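Local coordinates for glycoside hydrolase family 15, cellulose signaling associated protein envoy (Hypocrea jecorina, PDB 4WUJ), which senses blue light through a flavin-binding LOV domain, the part modelled in this chain, and probably links light signalling to the oxidative stress response, at residues C[106-111]-C[124-129]. Residues are numbered along the deposited sequence; the frame is centred on the assembly and turned at random.
Sequences EVQVRI and VVTILP. With FMN (flavin mononucleotide), chain I.
V107 and V109 pair with I127 and V125 as hydrogen-bonded antiparallel pairs; I127 N to V107 O is 2.9 Å. The tight part lies on the flavin face. There V107 CG1 sits alongside I127 CB at 3.7 Å, and I127, with CG1 anti to its carbonyl carbon (chi1 -55°), carries CD1 to 3.7 Å from FMN C9A. V125 CG2 comes within 3.5 Å of FMN O4, while I111 crosses V125, CG2 to CG2 at 4.0 Å, and places CD1 3.5 Å from FMN O2. I111, V125 and I127 line the flavin pocket of this PAS-fold LOV domain. The face of Q108, V124 and T126 is looser, partly open, with M3 and I6 of the second subunit packing on Q108 and V124. Q108, CG anti to the backbone N (chi1 175°) and extended beyond, brings NE2 to T126 OG1 at 3.0 Å, a weak bond bent to 132° at the hydrogen; Y7 OH of the second subunit is that hydroxyl's stronger partner. A leucine in place of Q108 would probably cost T126 OG1 this amide donor, leaving Y7 to hold the hydroxyl. E106 packs against P129, its carboxylate salt-bridged to R24 and accepting T28 N-H. Strand 107-114 edges the sheet within this chain, helix 92-103 packs against V107, V109 and I111, and strand 139-144 flanks 120-129 on its other side.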
loop_
_atom_site.group_PDB
_atom_site.type_symbol
_atom_site.label_atom_id
_atom_site.label_comp_id
_atom_site.label_asym_id
_atom_site.label_seq_id
_atom_site.Cartn_x
_atom_site.Cartn_y
_atom_site.Cartn_z
ATOM N N GLU C 106 -20.185 5.040 -1.565
ATOM C CA GLU C 106 -19.404 4.179 -0.693
ATOM C C GLU C 106 -20.281 3.035 -0.308
ATOM O O GLU C 106 -21.481 3.224 -0.133
ATOM C CB GLU C 106 -19.030 4.914 0.597
ATOM C CG GLU C 106 -17.957 5.939 0.417
ATOM C CD GLU C 106 -17.814 6.854 1.620
ATOM O OE1 GLU C 106 -17.816 6.352 2.783
ATOM O OE2 GLU C 106 -17.683 8.078 1.375
ATOM N N VAL C 107 -19.684 1.869 -0.108
ATOM C CA VAL C 107 -20.427 0.737 0.348
ATOM C C VAL C 107 -19.509 -0.242 0.987
ATOM O O VAL C 107 -18.353 -0.410 0.588
ATOM C CB VAL C 107 -21.148 0.034 -0.823
ATOM C CG1 VAL C 107 -20.145 -0.341 -1.922
ATOM C CG2 VAL C 107 -21.895 -1.189 -0.349
ATOM N N GLN C 108 -20.017 -0.913 1.997
ATOM C CA GLN C 108 -19.228 -1.937 2.633
ATOM C C GLN C 108 -20.138 -3.081 2.961
ATOM O O GLN C 108 -21.155 -2.909 3.656
ATOM C CB GLN C 108 -18.512 -1.393 3.878
ATOM C CG GLN C 108 -17.757 -2.439 4.655
ATOM C CD GLN C 108 -17.029 -1.847 5.866
ATOM O OE1 GLN C 108 -17.650 -1.322 6.794
ATOM N NE2 GLN C 108 -15.708 -1.895 5.836
ATOM N N VAL C 109 -19.767 -4.244 2.449
ATOM C CA VAL C 109 -20.509 -5.453 2.667
ATOM C C VAL C 109 -19.546 -6.571 2.959
ATOM O O VAL C 109 -18.339 -6.446 2.816
ATOM C CB VAL C 109 -21.323 -5.879 1.394
ATOM C CG1 VAL C 109 -22.015 -4.678 0.769
ATOM C CG2 VAL C 109 -20.416 -6.573 0.385
ATOM N N ARG C 110 -20.105 -7.694 3.354
ATOM C CA ARG C 110 -19.330 -8.889 3.552
ATOM C C ARG C 110 -19.977 -9.880 2.640
ATOM O O ARG C 110 -21.196 -9.833 2.419
ATOM C CB ARG C 110 -19.370 -9.317 5.042
ATOM C CG ARG C 110 -20.385 -10.401 5.421
ATOM C CD ARG C 110 -20.565 -10.601 6.987
ATOM N NE ARG C 110 -21.650 -11.559 7.197
ATOM C CZ ARG C 110 -22.944 -11.229 7.299
ATOM N NH1 ARG C 110 -23.323 -9.960 7.325
ATOM N NH2 ARG C 110 -23.871 -12.167 7.437
ATOM N N ILE C 111 -19.180 -10.773 2.088
ATOM C CA ILE C 111 -19.671 -11.613 1.041
ATOM C C ILE C 111 -18.722 -12.745 0.903
ATOM O O ILE C 111 -17.541 -12.591 1.226
ATOM C CB ILE C 111 -19.713 -10.801 -0.341
ATOM C CG1 ILE C 111 -20.083 -11.699 -1.510
ATOM C CG2 ILE C 111 -18.363 -10.100 -0.641
ATOM C CD1 ILE C 111 -20.240 -10.923 -2.825
ATOM N N VAL C 124 -14.304 -8.984 3.574
ATOM C CA VAL C 124 -14.933 -7.694 3.886
ATOM C C VAL C 124 -14.490 -6.633 2.856
ATOM O O VAL C 124 -13.386 -6.029 2.931
ATOM C CB VAL C 124 -14.707 -7.228 5.324
ATOM C CG1 VAL C 124 -15.474 -5.952 5.607
ATOM C CG2 VAL C 124 -15.090 -8.338 6.321
ATOM N N VAL C 125 -15.392 -6.420 1.899
ATOM C CA VAL C 125 -15.135 -5.580 0.741
ATOM C C VAL C 125 -15.714 -4.231 0.965
ATOM O O VAL C 125 -16.888 -4.086 1.328
ATOM C CB VAL C 125 -15.794 -6.158 -0.528
ATOM C CG1 VAL C 125 -15.514 -5.273 -1.700
ATOM C CG2 VAL C 125 -15.298 -7.586 -0.812
ATOM N N THR C 126 -14.906 -3.227 0.727
ATOM C CA THR C 126 -15.365 -1.837 0.755
ATOM C C THR C 126 -15.077 -1.212 -0.597
ATOM O O THR C 126 -13.953 -1.304 -1.082
ATOM C CB THR C 126 -14.560 -0.984 1.760
ATOM O OG1 THR C 126 -14.634 -1.565 3.053
ATOM C CG2 THR C 126 -15.081 0.445 1.796
ATOM N N ILE C 127 -16.048 -0.512 -1.168
ATOM C CA ILE C 127 -15.858 0.113 -2.447
ATOM C C ILE C 127 -16.085 1.584 -2.308
ATOM O O ILE C 127 -17.114 2.028 -1.797
ATOM C CB ILE C 127 -16.799 -0.539 -3.504
ATOM C CG1 ILE C 127 -16.542 -2.044 -3.504
ATOM C CG2 ILE C 127 -16.563 0.078 -4.877
ATOM C CD1 ILE C 127 -17.471 -2.893 -4.285
ATOM N N LEU C 128 -15.106 2.353 -2.741
ATOM C CA LEU C 128 -15.192 3.794 -2.695
ATOM C C LEU C 128 -15.081 4.414 -4.093
ATOM O O LEU C 128 -14.337 3.935 -4.933
ATOM C CB LEU C 128 -14.089 4.331 -1.773
ATOM C CG LEU C 128 -14.132 3.702 -0.371
ATOM C CD1 LEU C 128 -13.194 2.517 -0.213
ATOM C CD2 LEU C 128 -13.810 4.739 0.645
ATOM N N PRO C 129 -15.827 5.495 -4.338
ATOM C CA PRO C 129 -15.768 6.285 -5.567
ATOM C C PRO C 129 -14.613 7.276 -5.601
ATOM O O PRO C 129 -14.273 7.849 -4.569
ATOM C CB PRO C 129 -17.067 7.085 -5.508
ATOM C CG PRO C 129 -17.252 7.328 -4.002
ATOM C CD PRO C 129 -16.877 5.981 -3.424
HETATM N N1 FMN I . -17.005 -8.374 -5.634
HETATM C C2 FMN I . -16.571 -9.404 -4.826
HETATM O O2 FMN I . -17.260 -10.411 -4.679
HETATM N N3 FMN I . -15.338 -9.313 -4.186
HETATM C C4 FMN I . -14.538 -8.206 -4.324
HETATM O O4 FMN I . -13.451 -8.178 -3.754
HETATM C C4A FMN I . -14.966 -7.151 -5.142
HETATM N N5 FMN I . -14.174 -6.025 -5.321
HETATM C C5A FMN I . -14.608 -4.996 -6.106
HETATM C C6 FMN I . -13.793 -3.887 -6.238
HETATM C C7 FMN I . -14.179 -2.833 -7.049
HETATM C C7M FMN I . -13.267 -1.650 -7.149
HETATM C C8 FMN I . -15.416 -2.896 -7.731
HETATM C C8M FMN I . -15.846 -1.751 -8.614
HETATM C C9 FMN I . -16.241 -4.017 -7.575
HETATM C C9A FMN I . -15.842 -5.075 -6.766
HETATM N N10 FMN I . -16.638 -6.214 -6.603
HETATM C C10 FMN I . -16.202 -7.247 -5.795
HETATM C "C1'" FMN I . -18.012 -6.386 -7.214
HETATM C "C2'" FMN I . -18.128 -6.881 -8.637
HETATM O "O2'" FMN I . -17.015 -6.424 -9.371
HETATM C "C3'" FMN I . -19.500 -6.412 -9.201
HETATM O "O3'" FMN I . -19.621 -4.996 -9.123
HETATM C "C4'" FMN I . -20.664 -7.062 -8.415
HETATM O "O4'" FMN I . -20.627 -8.455 -8.643
HETATM C "C5'" FMN I . -22.045 -6.477 -8.762
HETATM O "O5'" FMN I . -22.223 -6.437 -10.167
HETATM P P FMN I . -22.822 -7.687 -10.956
HETATM O O1P FMN I . -22.748 -7.303 -12.425
HETATM O O2P FMN I . -22.092 -8.973 -10.772
HETATM O O3P FMN I . -24.245 -7.882 -10.548
#